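Local atomic coordinates of SAHS1 (Ramazzottius varieornatus, PDB entry 5XN9), a protein that is secreted and acts as a molecular shield during desiccation, and has a beta-barrel fold like that of fatty acid binding proteins, consistent with lipid binding. Residues His39-Lys44 with Arg132-Ser137; Gly93-Glu98 with Asp110-Asn115; His51-Ile56 with Asp66-Leu71. One frame throughout, in Å; residues are numbered along the deposited sequence. Where two conformers were deposited one is given.

Contact 1: His39-Lys44 with Arg132-Ser137. With MG (magnesium ion), chain C; ACY (acetic acid), chain L.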
loop_
_atom_site.group_PDB
_atom_site.type_symbol
_atom_site.label_atom_id
_atom_site.label_comp_id
_atom_site.label_asym_id
_atom_site.label_seq_id
_atom_site.Cartn_x
_atom_site.Cartn_y
_atom_site.Cartn_z
ATOM N N HIS A 39 11.878 5.939 3.826
ATOM C CA HIS A 39 11.448 7.325 3.727
ATOM C C HIS A 39 10.028 7.472 4.248
ATOM O O HIS A 39 9.189 6.583 4.069
ATOM C CB HIS A 39 11.538 7.815 2.286
ATOM C CG HIS A 39 12.945 7.998 1.811
ATOM N ND1 HIS A 39 13.645 9.174 1.992
ATOM C CD2 HIS A 39 13.792 7.146 1.187
ATOM C CE1 HIS A 39 14.859 9.039 1.487
ATOM N NE2 HIS A 39 14.975 7.817 0.995
ATOM N N LYS A 40 9.769 8.604 4.900
ATOM C CA LYS A 40 8.467 8.867 5.500
ATOM C C LYS A 40 7.354 8.718 4.471
ATOM O O LYS A 40 7.366 9.366 3.417
ATOM C CB LYS A 40 8.469 10.279 6.088
ATOM C CG LYS A 40 7.169 10.697 6.749
ATOM C CD LYS A 40 6.801 9.792 7.904
ATOM C CE LYS A 40 7.812 9.865 9.032
ATOM N NZ LYS A 40 7.280 9.227 10.269
ATOM N N THR A 41 6.398 7.855 4.786
ATOM C CA THR A 41 5.338 7.467 3.870
ATOM C C THR A 41 4.013 7.582 4.601
ATOM O O THR A 41 3.910 7.220 5.777
ATOM C CB THR A 41 5.547 6.011 3.403
ATOM O OG1 THR A 41 6.813 5.910 2.732
ATOM C CG2 THR A 41 4.420 5.536 2.469
ATOM N N PHE A 42 3.004 8.086 3.902
ATOM C CA PHE A 42 1.668 8.232 4.450
ATOM C C PHE A 42 0.681 7.437 3.607
ATOM O O PHE A 42 0.738 7.466 2.372
ATOM C CB PHE A 42 1.245 9.704 4.467
ATOM C CG PHE A 42 2.129 10.574 5.295
ATOM C CD1 PHE A 42 3.272 11.137 4.750
ATOM C CD2 PHE A 42 1.818 10.838 6.618
ATOM C CE1 PHE A 42 4.102 11.949 5.520
ATOM C CE2 PHE A 42 2.633 11.648 7.391
ATOM C CZ PHE A 42 3.780 12.203 6.843
ATOM N N HIS A 43 -0.214 6.723 4.280
ATOM C CA HIS A 43 -1.368 6.081 3.658
ATOM C C HIS A 43 -2.606 6.681 4.291
ATOM O O HIS A 43 -2.757 6.639 5.515
ATOM C CB HIS A 43 -1.386 4.569 3.909
ATOM C CG HIS A 43 -0.321 3.824 3.175
ATOM N ND1 HIS A 43 -0.459 3.443 1.859
ATOM C CD2 HIS A 43 0.908 3.407 3.561
ATOM C CE1 HIS A 43 0.637 2.820 1.466
ATOM N NE2 HIS A 43 1.480 2.781 2.482
ATOM N N LYS A 44 -3.483 7.243 3.465
ATOM C CA LYS A 44 -4.762 7.765 3.919
ATOM C C LYS A 44 -5.855 7.015 3.175
ATOM O O LYS A 44 -5.868 6.991 1.943
ATOM C CB LYS A 44 -4.839 9.275 3.674
ATOM C CG LYS A 44 -3.747 10.042 4.400
ATOM C CD LYS A 44 -3.835 11.539 4.159
ATOM C CE LYS A 44 -2.639 12.246 4.797
ATOM N NZ LYS A 44 -2.551 13.697 4.469
ATOM N N ARG A 132 6.209 -3.431 7.023
ATOM C CA ARG A 132 6.440 -2.070 7.457
ATOM C C ARG A 132 5.325 -1.701 8.419
ATOM O O ARG A 132 4.178 -2.095 8.213
ATOM C CB ARG A 132 6.425 -1.174 6.236
ATOM C CG ARG A 132 7.183 0.045 6.420
ATOM C CD ARG A 132 7.312 0.795 5.145
ATOM N NE ARG A 132 8.038 2.004 5.425
ATOM C CZ ARG A 132 8.049 3.064 4.641
ATOM N NH1 ARG A 132 7.355 3.067 3.506
ATOM N NH2 ARG A 132 8.752 4.116 5.006
ATOM N N TRP A 133 5.666 -0.983 9.487
ATOM C CA TRP A 133 4.691 -0.633 10.507
ATOM C C TRP A 133 4.386 0.855 10.460
ATOM O O TRP A 133 5.291 1.681 10.281
ATOM C CB TRP A 133 5.168 -1.045 11.896
ATOM C CG TRP A 133 5.083 -2.526 12.072
ATOM C CD1 TRP A 133 4.054 -3.223 12.636
ATOM C CD2 TRP A 133 6.038 -3.503 11.637
ATOM N NE1 TRP A 133 4.319 -4.569 12.602
ATOM C CE2 TRP A 133 5.528 -4.769 11.989
ATOM C CE3 TRP A 133 7.277 -3.429 10.991
ATOM C CZ2 TRP A 133 6.216 -5.952 11.725
ATOM C CZ3 TRP A 133 7.959 -4.607 10.728
ATOM C CH2 TRP A 133 7.428 -5.851 11.099
ATOM N N TYR A 134 3.103 1.183 10.609
ATOM C CA TYR A 134 2.600 2.544 10.550
ATOM C C TYR A 134 1.850 2.867 11.837
ATOM O O TYR A 134 1.303 1.979 12.495
ATOM C CB TYR A 134 1.629 2.698 9.365
ATOM C CG TYR A 134 2.298 2.579 8.018
ATOM C CD1 TYR A 134 2.680 1.342 7.504
ATOM C CD2 TYR A 134 2.564 3.709 7.259
ATOM C CE1 TYR A 134 3.306 1.246 6.281
ATOM C CE2 TYR A 134 3.190 3.620 6.037
ATOM C CZ TYR A 134 3.561 2.387 5.551
ATOM O OH TYR A 134 4.187 2.284 4.329
ATOM N N LYS A 135 1.814 4.149 12.186
ATOM C CA LYS A 135 1.046 4.635 13.324
ATOM C C LYS A 135 -0.004 5.630 12.840
ATOM O O LYS A 135 0.124 6.221 11.772
ATOM C CB LYS A 135 1.964 5.321 14.340
ATOM C CG LYS A 135 2.751 6.486 13.750
ATOM C CD LYS A 135 3.705 7.106 14.765
ATOM C CE LYS A 135 4.555 8.198 14.127
ATOM N NZ LYS A 135 5.511 8.815 15.093
ATOM N N LYS A 136 -1.059 5.805 13.632
ATOM C CA LYS A 136 -2.046 6.835 13.323
ATOM C C LYS A 136 -1.391 8.212 13.353
ATOM O O LYS A 136 -0.566 8.507 14.223
ATOM C CB LYS A 136 -3.180 6.789 14.347
ATOM C CG LYS A 136 -4.168 5.656 14.134
ATOM C CD LYS A 136 -5.211 6.016 13.082
ATOM C CE LYS A 136 -6.501 5.230 13.294
ATOM N NZ LYS A 136 -7.574 5.599 12.330
ATOM N N SER A 137 -1.762 9.061 12.398
ATOM C CA SER A 137 -1.130 10.370 12.290
ATOM C C SER A 137 -1.581 11.303 13.410
ATOM O O SER A 137 -2.732 11.272 13.852
ATOM C CB SER A 137 -1.430 11.001 10.935
ATOM O OG SER A 137 -0.638 10.400 9.929
HETATM MG MG MG C . 3.253 2.085 2.609
HETATM C C ACY L . 4.579 1.720 0.824
HETATM O O ACY L . 5.603 1.420 1.478
HETATM O OXT ACY L . 3.467 1.171 0.980
HETATM C CH3 ACY L . 4.688 2.806 -0.207
#

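Contact 2: Gly93-Glu98 with Asp110-Asn115. With ZN (zinc ion), chain D.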
loop_
_atom_site.group_PDB
_atom_site.type_symbol
_atom_site.label_atom_id
_atom_site.label_comp_id
_atom_site.label_asym_id
_atom_site.label_seq_id
_atom_site.Cartn_x
_atom_site.Cartn_y
_atom_site.Cartn_z
ATOM N N GLY A 93 -11.424 -8.453 8.927
ATOM C CA GLY A 93 -11.127 -7.103 9.355
ATOM C C GLY A 93 -9.944 -6.444 8.686
ATOM O O GLY A 93 -9.688 -5.260 8.939
ATOM N N ASN A 94 -9.216 -7.156 7.832
ATOM C CA ASN A 94 -8.032 -6.623 7.178
ATOM C C ASN A 94 -8.311 -6.331 5.711
ATOM O O ASN A 94 -9.285 -6.809 5.130
ATOM C CB ASN A 94 -6.866 -7.606 7.301
ATOM C CG ASN A 94 -6.524 -7.906 8.742
ATOM O OD1 ASN A 94 -6.662 -7.042 9.608
ATOM N ND2 ASN A 94 -6.098 -9.135 9.015
ATOM N N LEU A 95 -7.436 -5.527 5.118
ATOM C CA LEU A 95 -7.557 -5.110 3.727
ATOM C C LEU A 95 -6.416 -5.735 2.938
ATOM O O LEU A 95 -5.266 -5.706 3.383
ATOM C CB LEU A 95 -7.482 -3.585 3.623
ATOM C CG LEU A 95 -7.603 -2.970 2.230
ATOM C CD1 LEU A 95 -8.996 -3.191 1.638
ATOM C CD2 LEU A 95 -7.261 -1.487 2.275
ATOM N N LYS A 96 -6.733 -6.308 1.780
ATOM C CA LYS A 96 -5.725 -6.900 0.912
ATOM C C LYS A 96 -5.849 -6.306 -0.482
ATOM O O LYS A 96 -6.954 -6.010 -0.937
ATOM C CB LYS A 96 -5.885 -8.424 0.831
ATOM C CG LYS A 96 -5.556 -9.116 2.140
ATOM C CD LYS A 96 -5.509 -10.626 2.004
ATOM C CE LYS A 96 -4.912 -11.272 3.255
ATOM N NZ LYS A 96 -5.202 -12.719 3.316
ATOM N N ALA A 97 -4.718 -6.112 -1.151
ATOM C CA ALA A 97 -4.710 -5.719 -2.553
ATOM C C ALA A 97 -3.935 -6.747 -3.361
ATOM O O ALA A 97 -2.810 -7.130 -2.995
ATOM C CB ALA A 97 -4.117 -4.325 -2.770
ATOM N N GLU A 98 -4.538 -7.174 -4.465
ATOM C CA GLU A 98 -3.900 -8.031 -5.458
ATOM C C GLU A 98 -3.452 -7.141 -6.611
ATOM O O GLU A 98 -4.282 -6.478 -7.238
ATOM C CB GLU A 98 -4.921 -9.038 -5.986
ATOM C CG GLU A 98 -4.318 -10.101 -6.884
ATOM C CD GLU A 98 -3.652 -11.212 -6.100
ATOM O OE1 GLU A 98 -3.806 -11.260 -4.861
ATOM O OE2 GLU A 98 -2.979 -12.045 -6.743
ATOM N N ASP A 110 -0.388 -7.030 -1.255
ATOM C CA ASP A 110 -0.322 -6.048 -0.186
ATOM C C ASP A 110 -1.354 -6.441 0.858
ATOM O O ASP A 110 -2.459 -6.864 0.517
ATOM C CB ASP A 110 -0.710 -4.668 -0.713
ATOM C CG ASP A 110 0.441 -3.942 -1.359
ATOM O OD1 ASP A 110 1.579 -4.455 -1.302
ATOM O OD2 ASP A 110 0.202 -2.848 -1.911
ATOM N N GLU A 111 -0.981 -6.349 2.123
ATOM C CA GLU A 111 -1.930 -6.578 3.199
ATOM C C GLU A 111 -1.830 -5.430 4.186
ATOM O O GLU A 111 -0.740 -4.914 4.447
ATOM C CB GLU A 111 -1.704 -7.923 3.910
ATOM C CG GLU A 111 -2.684 -8.185 5.053
ATOM C CD GLU A 111 -2.318 -9.396 5.888
ATOM O OE1 GLU A 111 -3.092 -10.370 5.892
ATOM O OE2 GLU A 111 -1.255 -9.372 6.541
ATOM N N TYR A 112 -2.978 -5.018 4.708
ATOM C CA TYR A 112 -3.062 -3.980 5.731
ATOM C C TYR A 112 -3.762 -4.579 6.941
ATOM O O TYR A 112 -4.948 -4.916 6.868
ATOM C CB TYR A 112 -3.863 -2.776 5.222
ATOM C CG TYR A 112 -3.261 -2.122 4.002
ATOM C CD1 TYR A 112 -3.429 -2.679 2.737
ATOM C CD2 TYR A 112 -2.525 -0.943 4.110
ATOM C CE1 TYR A 112 -2.869 -2.087 1.616
ATOM C CE2 TYR A 112 -1.961 -0.344 2.991
ATOM C CZ TYR A 112 -2.137 -0.926 1.748
ATOM O OH TYR A 112 -1.570 -0.352 0.627
ATOM N N LYS A 113 -3.038 -4.699 8.053
ATOM C CA LYS A 113 -3.533 -5.378 9.243
ATOM C C LYS A 113 -3.353 -4.453 10.436
ATOM O O LYS A 113 -2.222 -4.084 10.776
ATOM C CB LYS A 113 -2.759 -6.683 9.445
ATOM C CG LYS A 113 -3.057 -7.440 10.723
ATOM C CD LYS A 113 -2.155 -8.669 10.797
ATOM C CE LYS A 113 -2.215 -9.377 12.148
ATOM N NZ LYS A 113 -1.421 -10.644 12.144
ATOM N N VAL A 114 -4.461 -4.081 11.073
ATOM C CA VAL A 114 -4.454 -3.097 12.148
ATOM C C VAL A 114 -4.501 -3.847 13.470
ATOM O O VAL A 114 -5.492 -4.513 13.784
ATOM C CB VAL A 114 -5.613 -2.099 12.008
ATOM C CG1 VAL A 114 -5.697 -1.209 13.241
ATOM C CG2 VAL A 114 -5.427 -1.262 10.753
ATOM N N ASN A 115 -3.419 -3.748 14.239
ATOM C CA ASN A 115 -3.298 -4.401 15.536
ATOM C C ASN A 115 -3.854 -3.545 16.664
ATOM O O ASN A 115 -3.704 -3.908 17.835
ATOM C CB ASN A 115 -1.830 -4.733 15.815
ATOM C CG ASN A 115 -1.116 -5.311 14.602
ATOM O OD1 ASN A 115 -0.833 -4.602 13.635
ATOM N ND2 ASN A 115 -0.813 -6.603 14.654
HETATM ZN ZN ZN D . -2.342 -13.482 -5.534
HETATM O O HOH W 1 -6.949 -4.115 9.643
#

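Contact 3: His51-Ile56 with Asp66-Leu71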
loop_
_atom_site.group_PDB
_atom_site.type_symbol
_atom_site.label_atom_id
_atom_site.label_comp_id
_atom_site.label_asym_id
_atom_site.label_seq_id
_atom_site.Cartn_x
_atom_site.Cartn_y
_atom_site.Cartn_z
ATOM N N HIS A 51 -17.509 4.244 -2.930
ATOM C CA HIS A 51 -16.146 3.850 -3.244
ATOM C C HIS A 51 -15.235 4.357 -2.139
ATOM O O HIS A 51 -15.653 5.118 -1.259
ATOM C CB HIS A 51 -15.707 4.371 -4.618
ATOM C CG HIS A 51 -15.626 5.865 -4.705
ATOM N ND1 HIS A 51 -16.745 6.665 -4.800
ATOM C CD2 HIS A 51 -14.561 6.701 -4.736
ATOM C CE1 HIS A 51 -16.371 7.932 -4.872
ATOM N NE2 HIS A 51 -15.052 7.982 -4.832
ATOM N N TYR A 52 -13.993 3.891 -2.181
ATOM C CA TYR A 52 -12.960 4.318 -1.260
ATOM C C TYR A 52 -11.883 5.074 -2.012
ATOM O O TYR A 52 -11.691 4.894 -3.221
ATOM C CB TYR A 52 -12.288 3.116 -0.586
ATOM C CG TYR A 52 -13.159 2.388 0.401
ATOM C CD1 TYR A 52 -14.019 1.380 -0.016
ATOM C CD2 TYR A 52 -13.114 2.695 1.761
ATOM C CE1 TYR A 52 -14.825 0.707 0.900
ATOM C CE2 TYR A 52 -13.904 2.029 2.681
ATOM C CZ TYR A 52 -14.756 1.040 2.249
ATOM O OH TYR A 52 -15.528 0.386 3.173
ATOM N N HIS A 53 -11.186 5.944 -1.291
ATOM C CA HIS A 53 -9.934 6.514 -1.764
ATOM C C HIS A 53 -8.787 6.025 -0.903
ATOM O O HIS A 53 -8.923 5.885 0.318
ATOM C CB HIS A 53 -9.953 8.037 -1.712
ATOM C CG HIS A 53 -10.774 8.653 -2.792
ATOM N ND1 HIS A 53 -10.215 9.282 -3.882
ATOM C CD2 HIS A 53 -12.115 8.726 -2.961
ATOM C CE1 HIS A 53 -11.177 9.742 -4.661
ATOM N NE2 HIS A 53 -12.339 9.403 -4.136
ATOM N N HIS A 54 -7.651 5.803 -1.553
ATOM C CA HIS A 54 -6.424 5.404 -0.888
ATOM C C HIS A 54 -5.356 6.328 -1.448
ATOM O O HIS A 54 -4.983 6.216 -2.625
ATOM C CB HIS A 54 -6.098 3.945 -1.184
ATOM C CG HIS A 54 -4.804 3.498 -0.597
ATOM N ND1 HIS A 54 -4.224 2.288 -0.912
ATOM C CD2 HIS A 54 -3.983 4.093 0.303
ATOM C CE1 HIS A 54 -3.092 2.163 -0.243
ATOM N NE2 HIS A 54 -2.924 3.241 0.502
ATOM N N GLN A 55 -4.894 7.272 -0.635
ATOM C CA GLN A 55 -3.866 8.203 -1.060
ATOM C C GLN A 55 -2.545 7.770 -0.449
ATOM O O GLN A 55 -2.436 7.624 0.774
ATOM C CB GLN A 55 -4.201 9.626 -0.632
ATOM C CG GLN A 55 -3.217 10.647 -1.154
ATOM C CD GLN A 55 -3.387 11.968 -0.464
ATOM O OE1 GLN A 55 -2.882 12.170 0.640
ATOM N NE2 GLN A 55 -4.124 12.873 -1.093
ATOM N N ILE A 56 -1.557 7.539 -1.304
ATOM C CA ILE A 56 -0.199 7.214 -0.890
ATOM C C ILE A 56 0.644 8.455 -1.134
ATOM O O ILE A 56 0.558 9.065 -2.206
ATOM C CB ILE A 56 0.353 6.023 -1.695
ATOM C CG1 ILE A 56 -0.548 4.788 -1.531
ATOM C CG2 ILE A 56 1.797 5.724 -1.300
ATOM C CD1 ILE A 56 -1.646 4.659 -2.590
ATOM N N ASP A 66 -3.504 9.138 -5.722
ATOM C CA ASP A 66 -4.843 8.929 -5.179
ATOM C C ASP A 66 -5.468 7.782 -5.963
ATOM O O ASP A 66 -5.726 7.909 -7.166
ATOM C CB ASP A 66 -5.671 10.213 -5.304
ATOM C CG ASP A 66 -6.978 10.150 -4.531
ATOM O OD1 ASP A 66 -7.655 9.103 -4.573
ATOM O OD2 ASP A 66 -7.337 11.154 -3.882
ATOM N N VAL A 67 -5.677 6.662 -5.287
ATOM C CA VAL A 67 -6.267 5.469 -5.873
ATOM C C VAL A 67 -7.735 5.397 -5.461
ATOM O O VAL A 67 -8.057 5.442 -4.273
ATOM C CB VAL A 67 -5.509 4.215 -5.398
ATOM C CG1 VAL A 67 -6.180 2.962 -5.910
ATOM C CG2 VAL A 67 -4.046 4.280 -5.836
ATOM N N ASN A 68 -8.614 5.288 -6.445
ATOM C CA ASN A 68 -10.041 5.088 -6.237
ATOM C C ASN A 68 -10.289 3.590 -6.335
ATOM O O ASN A 68 -9.855 2.952 -7.303
ATOM C CB ASN A 68 -10.791 5.824 -7.355
ATOM C CG ASN A 68 -12.317 5.743 -7.242
ATOM O OD1 ASN A 68 -12.883 4.726 -6.849
ATOM N ND2 ASN A 68 -12.988 6.827 -7.626
ATOM N N PHE A 69 -10.957 3.017 -5.331
ATOM C CA PHE A 69 -11.272 1.599 -5.398
ATOM C C PHE A 69 -12.654 1.296 -4.850
ATOM O O PHE A 69 -13.161 1.991 -3.966
ATOM C CB PHE A 69 -10.189 0.695 -4.773
ATOM C CG PHE A 69 -10.145 0.687 -3.267
ATOM C CD1 PHE A 69 -10.938 -0.180 -2.536
ATOM C CD2 PHE A 69 -9.255 1.500 -2.588
ATOM C CE1 PHE A 69 -10.879 -0.209 -1.148
ATOM C CE2 PHE A 69 -9.181 1.474 -1.199
ATOM C CZ PHE A 69 -9.987 0.606 -0.476
ATOM N N LYS A 70 -13.258 0.255 -5.407
ATOM C CA LYS A 70 -14.402 -0.411 -4.807
ATOM C C LYS A 70 -13.964 -1.810 -4.398
ATOM O O LYS A 70 -13.219 -2.481 -5.129
ATOM C CB LYS A 70 -15.578 -0.492 -5.788
ATOM C CG LYS A 70 -16.194 0.863 -6.110
ATOM C CD LYS A 70 -17.325 0.757 -7.138
ATOM C CE LYS A 70 -17.894 2.123 -7.500
ATOM N NZ LYS A 70 -19.035 2.077 -8.460
ATOM N N LEU A 71 -14.402 -2.251 -3.223
ATOM C CA LEU A 71 -14.040 -3.595 -2.791
ATOM C C LEU A 71 -14.502 -4.621 -3.816
ATOM O O LEU A 71 -15.629 -4.553 -4.317
ATOM C CB LEU A 71 -14.614 -3.911 -1.409
ATOM C CG LEU A 71 -13.974 -3.085 -0.286
ATOM C CD1 LEU A 71 -14.793 -3.169 0.991
ATOM C CD2 LEU A 71 -12.523 -3.532 -0.037
#

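Contact 1: His39-Lys44 with Arg132-Ser137
Arg132 reaches across to the backbone of His39 and the hydroxyl of Thr41. Its chain runs extended from CG to NE, which carries the guanidinium over to the other segment. Arg132 NH2 donates to His39 O at 2.7 Å; the oxygen lies in the guanidinium plane, but the donor stands above the carbonyl plane. Thr41 OG1 gives its proton to the same His39 O (2.8 Å) from the opposite face, so this carbonyl is gripped twice. Thr41 OG1 in turn accepts from Arg132 NH1 at 3.0 Å, tilted from the guanidinium plane. Arg132 NH1 also donates to ACY O, an acetate oxygen, at 3.1 Å. Arg132 NH2 is also hydrogen-bonded to Asn38 OD1.

A magnesium ion joins the other two side chains. It is bound by His43 NE2 at 1.9 Å and by Tyr134 OH at 2.0 Å, with acetate OXT as another ligand. The rings form an offset edge-to-face pair: the His43 edge is turned toward the Tyr134 face, with the planes at 73°. CG of His43 lies anti to the carbonyl carbon (chi1 -70°), which sends the ring toward Tyr134. His43 ND1 is hydrogen-bonded to His54, which fixes the far side of the imidazole. Lys121 and Tyr123 also hold the acetate, probably taken from the crystallisation liquor.

The two segments are not paired as strands. Strand 10-19 lies between strands 42-48 and 128-136 in the sheet, and the backbone of His43 bonds to Trp12 on it. Strand 51-58 flanks 42-48, and strand 118-125 flanks 128-136.

Contact 2: Gly93-Glu98 with Asp110-Asn115
Leu95 and Tyr112 face each other as an antiparallel hydrogen-bonded pair. Tyr112 N donates to Leu95 O at 2.7 Å, and Leu95 N returns the bond to Tyr112 O. Ala97 and Asp110 repeat the pattern. Between them, Lys96 CA and Glu111 CA make CA-H...O contacts with Asp110 O and Leu95 O.

The side chain of Tyr112 starts at CB, 4.0 Å from Leu95 CB and 3.7 Å from Leu95 O. CG lies anti to the carbonyl carbon (chi1 -60°), and the ring's CD1 edge comes to Leu95 O, in the ring plane. CD1 also touches Leu95 CD2 at 4.0 Å. At the tip, Tyr112 OH is hydrogen-bonded to Lys121 on strand 118-125.

This is the hairpin of strands 94-101 and 106-114, within the up-and-down beta barrel of the fatty acid binding protein fold. Leu95, Ala97, Asp110 and Tyr112 share one face of the sheet, while Lys96 and Glu111 share the other.

There the chains of Lys96 and Glu111 run side by side. Lys96 CE comes to 3.3 Å from Glu111 OE1, but NZ stays at 4.1 Å, beyond a salt bridge. Lys96 NZ instead pairs with Asp91. Asn94 and Lys113 also lie side by side, with Asn94 OD1 3.8 Å from Lys113 CG. OD1 also accepts from a water held by Val114 N. Glu98 OE2 binds a zinc ion at 2.0 Å, together with His109.

Contact 3: His51-Ile56 with Asp66-Leu71
Tyr52 CB sits over one face of the Phe69 ring, 3.6 Å from its centroid, in a CH-pi contact. The two rings are nearly parallel, centroids 5.2 Å apart, but offset so that little of one lies over the other. Phe69 CG lies between the backbone N and the carbonyl carbon (chi1 75°), which lays the ring back across Tyr52. His54 CB meets the edge of the same ring. A smaller alanine at Phe69 would probably leave Tyr52 CB without its aromatic cover and open a gap beside His54 CB. Leu71 CD1 meets Tyr52 CE1 at 3.9 Å. Ile56 CD1 covers one face of the His54 ring and touches Val67 CG2.

His53 and Asp66 meet on the opposite side of the sheet. His53 ND1 donates to Asp66 OD1 at 2.7 Å, on the syn side and near the imidazole plane. The ring and carboxylate planes are 84° apart. His51 NE2 and His53 NE2 share a weak hydrogen bond. The Asn68 amide lies by His51 CD2, ND2 and OD1 both 3.3 Å from it, its plane 17° from the ring.

Four backbone bonds hold the register, two each for Tyr52-Phe69 and His54-Val67. Further out, Tyr88 stacks on Phe69, and its OH is hydrogen-bonded to His54 ND1. Trp46 packs beside His53. The segments are parts of the antiparallel hairpin of strands 51-58 and 63-69, in a barrel like that of fatty acid binding proteins.

The three contacts belong to one antiparallel sheet. Adjacent strands 42-48 and 51-58 join contacts 1 and 3: Lys44 O lies 2.8 Å from Gln55 N, a probable hydrogen bond. The step from His43 to His54 leads on from the magnesium ion into contact 3. Tyr112 of contact 2 comes in at the same place, its OH 3.1 Å from His54 CE1 and 4.0 Å from His43 CE1. By nearest atoms, the acetate on the magnesium also lies about 4 Å from the Ile56 side chain and about 5 Å from that of Tyr112, so all three contacts border that site. Leu95 CD1 meets Leu71 CD2 at 3.9 Å, joining contacts 2 and 3. The zinc ion at Glu98 is separate.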